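Local coordinates for phenylacetic acid degradation-related protein (Silicibacter sp., PDB 2QWZ), which is a putative thioesterase of the hotdog-fold superfamily, probably hydrolysing acyl thioesters, possibly of coenzyme A, in a pathway related to phenylacetate breakdown, at residues A[27-32]-A[84-89]; A[42-47]-A[77-82]. One frame throughout, in Å; residues are numbered along the deposited sequence.

Contact 1: A[27-32]-A[84-89]; sequences DGLSAY and VYALVL
L29 and Y32, neighbours on one face of helix 27-32, reach across to A86 and L89 of helix 84-89. The side-chain contacts are apolar, L29 also lies against a backbone carbonyl, and no hydrogen bond crosses. Both methyls of L29 straddle the backbone O of A86, CD2 at 3.7 Å and CD1 at 3.8 Å. L29 CD2 is also 4.3 Å from A86 CB, while L29 CD1 touches L89 CB loosely at 4.4 Å. With CG anti to the backbone N (chi1 -170°), the leucine directs its two methyls to the other helix.

The aromatic part is a methyl-to-edge contact. L89 CD1 sits at the edge of the Y32 ring and in its plane, 3.5 Å from Y32 CE2 and 3.7 Å from Y32 CD2, and the two side chains cross at about a right angle. The methyl therefore touches one side of the ring's rim and does not stack on a face.

The axes of the short segments approach to 10.8 Å, with an angle of 119° between their N-to-C directions, a separation spanned by the long side chains, with the small A86 receiving the tip of L29. The junction is buried. L29 also packs on I46 and L49 of strand 44-49 and on I54 of strand 53-58, which A86 touches too, so L29 fills the corner between helix 73-92 and these two strands.

Contact 2: A[42-47]-A[77-82]; sequences GEFSID and FALADV
F44 carries this contact almost alone, its ring lying against one side of helix 77-82, where A78, L79 and V82 receive it. The clearest interaction is a CH-pi contact: V82 CG1 stands over one face of the ring, 3.9 Å from the centroid of F44 and 14° off the ring normal, displaced a little toward the rim. The rotation of V82 that places CG1 between its backbone N and carbonyl carbon (chi1 79°) sets this methyl over the ring face. The opposite face of the F44 ring is covered by its own neighbour, with E43 CG 3.9 Å above the plane and over the centre, so the phenyl is sandwiched between two aliphatic groups.

Ordinary apolar contacts take up the far end of the ring. F44 CZ comes to 3.7 Å from A78 CB, and F44 CE1 lies 3.7 Å from L79 CA and 3.8 Å from L79 CD1. The L79 side chain crosses that of F44 obliquely, its CD1 branch meeting the CD1-CE1 side of the ring. Because CE1 and CZ reach the backbone of L79 as well as side chains, the phenyl rests close to the helix itself, and the small A78 allows that approach.

No hydrogen bond joins the two segments. The polar side chains are bonded to residues beyond them: E43 OE2 forms a salt bridge with R63, D47 OD2 another with R57, and D81 OD1 is hydrogen-bonded to Y153. A78 also packs on P74 of the second subunit, placing this end of the contact near a subunit interface. The strand and helix axes approach to 10.2 Å at 35°: the outermost strand of the sheet within this chain packs on the long central helix that the curved antiparallel sheet wraps, as in the hotdog fold of the thioesterase superfamily.

Overall arrangement
Both contacts draw on helix 73-92, contact 2 on its earlier turns and contact 1 on later ones, with centres about 11 Å apart. Their other partners, helix 26-36 and strand 44-49, follow one another in the chain and pack on different turns of the central helix, the helix steeply inclined to it and the strand at a shallow angle. The two meet directly: L29 CD2 lies 3.5 Å from I46 CD1 of segment 42-47, and S30 OG of segment 27-32 is 3.6 Å from that same methyl. Related hotdog thioesterases commonly form the active site between subunits; contact 2, where A78 packs on P74 of the second subunit, reaches such an interface, whereas no other chain touches contact 1.

Contact 1: A[27-32]-A[84-89]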
ATOM      1  N   ASP A  27     -28.259 -15.126   2.563  1.00 35.47           N
ATOM      2  CA  ASP A  27     -29.051 -15.289   1.365  1.00 36.87           C
ATOM      3  C   ASP A  27     -29.559 -13.940   0.829  1.00 37.49           C
ATOM      4  O   ASP A  27     -29.589 -13.724  -0.381  1.00 37.35           O
ATOM      5  CB  ASP A  27     -30.206 -16.268   1.619  1.00 40.37           C
ATOM      6  CG  ASP A  27     -29.736 -17.731   1.791  1.00 45.69           C
ATOM      7  OD1 ASP A  27     -28.540 -18.062   1.556  1.00 53.54           O
ATOM      8  OD2 ASP A  27     -30.589 -18.561   2.161  1.00 55.29           O
ATOM      9  N   GLY A  28     -29.923 -13.027   1.715  1.00 37.85           N
ATOM     10  CA  GLY A  28     -30.326 -11.679   1.298  1.00 41.36           C
ATOM     11  C   GLY A  28     -29.169 -10.873   0.714  1.00 43.34           C
ATOM     12  O   GLY A  28     -29.383 -10.005  -0.149  1.00 42.62           O
ATOM     13  N   LEU A  29     -27.942 -11.165   1.173  1.00 40.46           N
ATOM     14  CA  LEU A  29     -26.759 -10.514   0.622  1.00 40.36           C
ATOM     15  C   LEU A  29     -26.390 -11.119  -0.723  1.00 39.54           C
ATOM     16  O   LEU A  29     -26.125 -10.393  -1.672  1.00 37.35           O
ATOM     17  CB  LEU A  29     -25.570 -10.596   1.576  1.00 39.78           C
ATOM     18  CG  LEU A  29     -24.357  -9.737   1.207  1.00 39.64           C
ATOM     19  CD1 LEU A  29     -24.699  -8.235   1.268  1.00 35.38           C
ATOM     20  CD2 LEU A  29     -23.229 -10.093   2.128  1.00 27.72           C
ATOM     21  N   SER A  30     -26.380 -12.446  -0.804  1.00 40.71           N
ATOM     22  CA  SER A  30     -26.188 -13.131  -2.081  1.00 41.94           C
ATOM     23  C   SER A  30     -27.115 -12.624  -3.185  1.00 42.99           C
ATOM     24  O   SER A  30     -26.689 -12.479  -4.333  1.00 42.79           O
ATOM     25  CB  SER A  30     -26.381 -14.632  -1.919  1.00 41.42           C
ATOM     26  OG  SER A  30     -25.430 -15.179  -1.030  1.00 36.28           O
ATOM     27  N   ALA A  31     -28.370 -12.356  -2.818  1.00 45.37           N
ATOM     28  CA  ALA A  31     -29.408 -11.886  -3.725  1.00 46.75           C
ATOM     29  C   ALA A  31     -29.199 -10.438  -4.120  1.00 48.28           C
ATOM     30  O   ALA A  31     -29.466 -10.057  -5.257  1.00 47.88           O
ATOM     31  CB  ALA A  31     -30.812 -12.035  -3.054  1.00 46.25           C
ATOM     32  N   TYR A  32     -28.773  -9.617  -3.170  1.00 51.14           N
ATOM     33  CA  TYR A  32     -28.507  -8.214  -3.456  1.00 53.68           C
ATOM     34  C   TYR A  32     -27.262  -8.016  -4.301  1.00 54.02           C
ATOM     35  O   TYR A  32     -27.174  -7.051  -5.029  1.00 53.81           O
ATOM     36  CB  TYR A  32     -28.374  -7.392  -2.172  1.00 57.39           C
ATOM     37  CG  TYR A  32     -28.272  -5.912  -2.469  1.00 61.89           C
ATOM     38  CD1 TYR A  32     -29.388  -5.200  -2.889  1.00 65.58           C
ATOM     39  CD2 TYR A  32     -27.054  -5.236  -2.382  1.00 65.73           C
ATOM     40  CE1 TYR A  32     -29.311  -3.850  -3.189  1.00 68.36           C
ATOM     41  CE2 TYR A  32     -26.967  -3.882  -2.685  1.00 65.13           C
ATOM     42  CZ  TYR A  32     -28.102  -3.200  -3.085  1.00 66.97           C
ATOM     43  OH  TYR A  32     -28.046  -1.862  -3.387  1.00 70.49           O
ATOM     44  N   VAL A  84     -14.731  -7.500   0.574  1.00 27.07           N
ATOM     45  CA  VAL A  84     -14.811  -6.437   1.566  1.00 23.48           C
ATOM     46  C   VAL A  84     -16.000  -5.543   1.247  1.00 29.64           C
ATOM     47  O   VAL A  84     -16.688  -5.109   2.153  1.00 30.04           O
ATOM     48  CB  VAL A  84     -13.492  -5.656   1.705  1.00 26.78           C
ATOM     49  CG1 VAL A  84     -13.587  -4.707   2.779  1.00 19.80           C
ATOM     50  CG2 VAL A  84     -12.313  -6.638   2.029  1.00 11.25           C
ATOM     51  N   TYR A  85     -16.250  -5.313  -0.028  1.00 28.51           N
ATOM     52  CA  TYR A  85     -17.390  -4.528  -0.446  1.00 31.90           C
ATOM     53  C   TYR A  85     -18.688  -5.145   0.066  1.00 31.07           C
ATOM     54  O   TYR A  85     -19.535  -4.453   0.593  1.00 29.64           O
ATOM     55  CB  TYR A  85     -17.442  -4.443  -1.968  1.00 31.45           C
ATOM     56  CG  TYR A  85     -18.658  -3.677  -2.449  1.00 37.43           C
ATOM     57  CD1 TYR A  85     -18.666  -2.304  -2.447  1.00 28.55           C
ATOM     58  CD2 TYR A  85     -19.812  -4.348  -2.879  1.00 38.12           C
ATOM     59  CE1 TYR A  85     -19.808  -1.579  -2.876  1.00 44.25           C
ATOM     60  CE2 TYR A  85     -20.937  -3.657  -3.297  1.00 45.00           C
ATOM     61  CZ  TYR A  85     -20.934  -2.275  -3.301  1.00 38.81           C
ATOM     62  OH  TYR A  85     -22.069  -1.618  -3.720  1.00 48.93           O
ATOM     63  N   ALA A  86     -18.814  -6.457  -0.100  1.00 32.64           N
ATOM     64  CA  ALA A  86     -19.981  -7.230   0.335  1.00 32.08           C
ATOM     65  C   ALA A  86     -20.173  -7.127   1.840  1.00 32.26           C
ATOM     66  O   ALA A  86     -21.289  -6.912   2.282  1.00 32.51           O
ATOM     67  CB  ALA A  86     -19.847  -8.700  -0.093  1.00 29.39           C
ATOM     68  N   LEU A  87     -19.081  -7.232   2.614  1.00 33.90           N
ATOM     69  CA  LEU A  87     -19.142  -7.044   4.082  1.00 33.13           C
ATOM     70  C   LEU A  87     -19.544  -5.613   4.463  1.00 30.67           C
ATOM     71  O   LEU A  87     -20.312  -5.410   5.389  1.00 31.42           O
ATOM     72  CB  LEU A  87     -17.825  -7.413   4.726  1.00 33.25           C
ATOM     73  CG  LEU A  87     -17.744  -7.845   6.197  1.00 39.32           C
ATOM     74  CD1 LEU A  87     -18.682  -8.982   6.666  1.00 34.69           C
ATOM     75  CD2 LEU A  87     -16.358  -8.258   6.396  1.00 26.74           C
ATOM     76  N   VAL A  88     -19.051  -4.624   3.744  1.00 30.10           N
ATOM     77  CA  VAL A  88     -19.447  -3.263   4.037  1.00 32.96           C
ATOM     78  C   VAL A  88     -20.942  -3.103   3.807  1.00 30.86           C
ATOM     79  O   VAL A  88     -21.646  -2.638   4.689  1.00 34.67           O
ATOM     80  CB  VAL A  88     -18.622  -2.241   3.238  1.00 35.96           C
ATOM     81  CG1 VAL A  88     -19.184  -0.856   3.434  1.00 27.56           C
ATOM     82  CG2 VAL A  88     -17.210  -2.284   3.686  1.00 20.54           C
ATOM     83  N   LEU A  89     -21.429  -3.564   2.663  1.00 31.02           N
ATOM     84  CA  LEU A  89     -22.874  -3.574   2.352  1.00 34.49           C
ATOM     85  C   LEU A  89     -23.755  -4.389   3.306  1.00 32.93           C
ATOM     86  O   LEU A  89     -24.892  -4.014   3.555  1.00 33.43           O
ATOM     87  CB  LEU A  89     -23.134  -4.112   0.937  1.00 38.61           C
ATOM     88  CG  LEU A  89     -23.180  -3.141  -0.237  1.00 47.59           C
ATOM     89  CD1 LEU A  89     -23.742  -3.895  -1.449  1.00 55.79           C
ATOM     90  CD2 LEU A  89     -24.018  -1.904   0.056  1.00 52.46           C
TER

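Contact 2: A[42-47]-A[77-82]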
ATOM      1  N   GLY A  42     -22.192 -16.639 -11.047  1.00 52.66           N
ATOM      2  CA  GLY A  42     -21.368 -17.618 -11.735  1.00 48.35           C
ATOM      3  C   GLY A  42     -19.914 -17.604 -11.314  1.00 45.70           C
ATOM      4  O   GLY A  42     -19.231 -18.629 -11.410  1.00 46.57           O
ATOM      5  N   GLU A  43     -19.407 -16.458 -10.871  1.00 40.12           N
ATOM      6  CA  GLU A  43     -17.980 -16.374 -10.523  1.00 36.99           C
ATOM      7  C   GLU A  43     -17.762 -16.312  -9.022  1.00 33.03           C
ATOM      8  O   GLU A  43     -16.917 -17.031  -8.500  1.00 30.07           O
ATOM      9  CB  GLU A  43     -17.307 -15.160 -11.166  1.00 36.81           C
ATOM     10  CG  GLU A  43     -15.812 -15.142 -10.884  1.00 34.86           C
ATOM     11  CD  GLU A  43     -15.081 -13.984 -11.504  1.00 41.85           C
ATOM     12  OE1 GLU A  43     -15.744 -13.039 -11.985  1.00 41.78           O
ATOM     13  OE2 GLU A  43     -13.826 -14.011 -11.483  1.00 38.78           O
ATOM     14  N   PHE A  44     -18.512 -15.431  -8.357  1.00 28.23           N
ATOM     15  CA  PHE A  44     -18.394 -15.172  -6.907  1.00 31.74           C
ATOM     16  C   PHE A  44     -19.632 -15.596  -6.112  1.00 32.13           C
ATOM     17  O   PHE A  44     -20.741 -15.228  -6.473  1.00 30.97           O
ATOM     18  CB  PHE A  44     -18.095 -13.683  -6.660  1.00 28.15           C
ATOM     19  CG  PHE A  44     -16.741 -13.251  -7.200  1.00 30.75           C
ATOM     20  CD1 PHE A  44     -15.572 -13.847  -6.736  1.00 35.35           C
ATOM     21  CD2 PHE A  44     -16.638 -12.303  -8.181  1.00 30.76           C
ATOM     22  CE1 PHE A  44     -14.339 -13.471  -7.230  1.00 34.40           C
ATOM     23  CE2 PHE A  44     -15.421 -11.924  -8.670  1.00 26.02           C
ATOM     24  CZ  PHE A  44     -14.265 -12.513  -8.209  1.00 33.26           C
ATOM     25  N   SER A  45     -19.427 -16.383  -5.047  1.00 30.98           N
ATOM     26  CA  SER A  45     -20.501 -16.752  -4.121  1.00 29.28           C
ATOM     27  C   SER A  45     -20.055 -16.659  -2.654  1.00 28.48           C
ATOM     28  O   SER A  45     -18.896 -16.883  -2.342  1.00 34.42           O
ATOM     29  CB  SER A  45     -21.052 -18.145  -4.449  1.00 28.54           C
ATOM     30  OG  SER A  45     -20.047 -19.168  -4.318  1.00 30.45           O
ATOM     31  N   ILE A  46     -20.986 -16.357  -1.759  1.00 28.68           N
ATOM     32  CA  ILE A  46     -20.707 -16.259  -0.326  1.00 28.58           C
ATOM     33  C   ILE A  46     -20.735 -17.638   0.331  1.00 31.20           C
ATOM     34  O   ILE A  46     -21.771 -18.279   0.377  1.00 32.51           O
ATOM     35  CB  ILE A  46     -21.749 -15.337   0.383  1.00 30.05           C
ATOM     36  CG1 ILE A  46     -21.935 -14.018  -0.365  1.00 27.95           C
ATOM     37  CG2 ILE A  46     -21.374 -15.075   1.853  1.00 31.33           C
ATOM     38  CD1 ILE A  46     -22.902 -13.063   0.310  1.00 29.89           C
ATOM     39  N   ASP A  47     -19.606 -18.118   0.846  1.00 30.65           N
ATOM     40  CA  ASP A  47     -19.650 -19.271   1.738  1.00 28.71           C
ATOM     41  C   ASP A  47     -20.174 -19.021   3.150  1.00 28.48           C
ATOM     42  O   ASP A  47     -20.853 -19.871   3.714  1.00 28.35           O
ATOM     43  CB  ASP A  47     -18.259 -19.929   1.869  1.00 30.18           C
ATOM     44  CG  ASP A  47     -17.826 -20.593   0.619  1.00 27.26           C
ATOM     45  OD1 ASP A  47     -18.626 -20.650  -0.326  1.00 33.69           O
ATOM     46  OD2 ASP A  47     -16.677 -21.066   0.576  1.00 36.12           O
ATOM     47  N   PHE A  77      -7.537  -9.583  -7.227  1.00 29.23           N
ATOM     48  CA  PHE A  77      -8.008  -8.253  -6.910  1.00 26.32           C
ATOM     49  C   PHE A  77      -9.527  -8.225  -6.790  1.00 26.29           C
ATOM     50  O   PHE A  77     -10.077  -7.680  -5.830  1.00 26.06           O
ATOM     51  CB  PHE A  77      -7.560  -7.246  -7.974  1.00 28.50           C
ATOM     52  CG  PHE A  77      -8.092  -5.869  -7.712  1.00 20.72           C
ATOM     53  CD1 PHE A  77      -9.363  -5.522  -8.096  1.00 27.44           C
ATOM     54  CD2 PHE A  77      -7.358  -4.966  -6.976  1.00 23.34           C
ATOM     55  CE1 PHE A  77      -9.869  -4.283  -7.779  1.00 28.35           C
ATOM     56  CE2 PHE A  77      -7.857  -3.727  -6.675  1.00 33.22           C
ATOM     57  CZ  PHE A  77      -9.107  -3.393  -7.060  1.00 27.41           C
ATOM     58  N   ALA A  78     -10.180  -8.816  -7.802  1.00 27.68           N
ATOM     59  CA  ALA A  78     -11.630  -8.963  -7.908  1.00 25.17           C
ATOM     60  C   ALA A  78     -12.216  -9.652  -6.690  1.00 26.68           C
ATOM     61  O   ALA A  78     -13.178  -9.156  -6.124  1.00 26.49           O
ATOM     62  CB  ALA A  78     -12.002  -9.730  -9.206  1.00 21.80           C
ATOM     63  N   LEU A  79     -11.606 -10.766  -6.263  1.00 24.19           N
ATOM     64  CA  LEU A  79     -12.037 -11.496  -5.083  1.00 23.78           C
ATOM     65  C   LEU A  79     -11.897 -10.677  -3.809  1.00 25.63           C
ATOM     66  O   LEU A  79     -12.838 -10.593  -3.006  1.00 33.35           O
ATOM     67  CB  LEU A  79     -11.212 -12.788  -4.935  1.00 26.24           C
ATOM     68  CG  LEU A  79     -11.562 -13.639  -3.708  1.00 29.55           C
ATOM     69  CD1 LEU A  79     -13.054 -13.959  -3.703  1.00 21.28           C
ATOM     70  CD2 LEU A  79     -10.751 -14.924  -3.657  1.00 20.83           C
ATOM     71  N   ALA A  80     -10.726 -10.049  -3.637  1.00 22.96           N
ATOM     72  CA  ALA A  80     -10.423  -9.294  -2.459  1.00 19.08           C
ATOM     73  C   ALA A  80     -11.444  -8.139  -2.367  1.00 21.35           C
ATOM     74  O   ALA A  80     -12.003  -7.895  -1.315  1.00 22.80           O
ATOM     75  CB  ALA A  80      -8.995  -8.751  -2.505  1.00 14.88           C
ATOM     76  N   ASP A  81     -11.658  -7.442  -3.465  1.00 23.80           N
ATOM     77  CA  ASP A  81     -12.571  -6.249  -3.496  1.00 23.78           C
ATOM     78  C   ASP A  81     -14.035  -6.602  -3.352  1.00 27.49           C
ATOM     79  O   ASP A  81     -14.749  -5.926  -2.645  1.00 36.21           O
ATOM     80  CB  ASP A  81     -12.293  -5.470  -4.797  1.00 25.03           C
ATOM     81  CG  ASP A  81     -13.177  -4.207  -4.981  1.00 32.19           C
ATOM     82  OD1 ASP A  81     -13.730  -3.616  -4.035  1.00 35.18           O
ATOM     83  OD2 ASP A  81     -13.294  -3.818  -6.134  1.00 32.41           O
ATOM     84  N   VAL A  82     -14.513  -7.656  -4.013  1.00 31.39           N
ATOM     85  CA  VAL A  82     -15.904  -8.079  -3.825  1.00 29.99           C
ATOM     86  C   VAL A  82     -16.201  -8.504  -2.381  1.00 28.43           C
ATOM     87  O   VAL A  82     -17.259  -8.146  -1.842  1.00 28.22           O
ATOM     88  CB  VAL A  82     -16.398  -9.174  -4.892  1.00 28.99           C
ATOM     89  CG1 VAL A  82     -15.911 -10.590  -4.560  1.00 24.48           C
ATOM     90  CG2 VAL A  82     -17.953  -9.137  -5.036  1.00 28.70           C
TER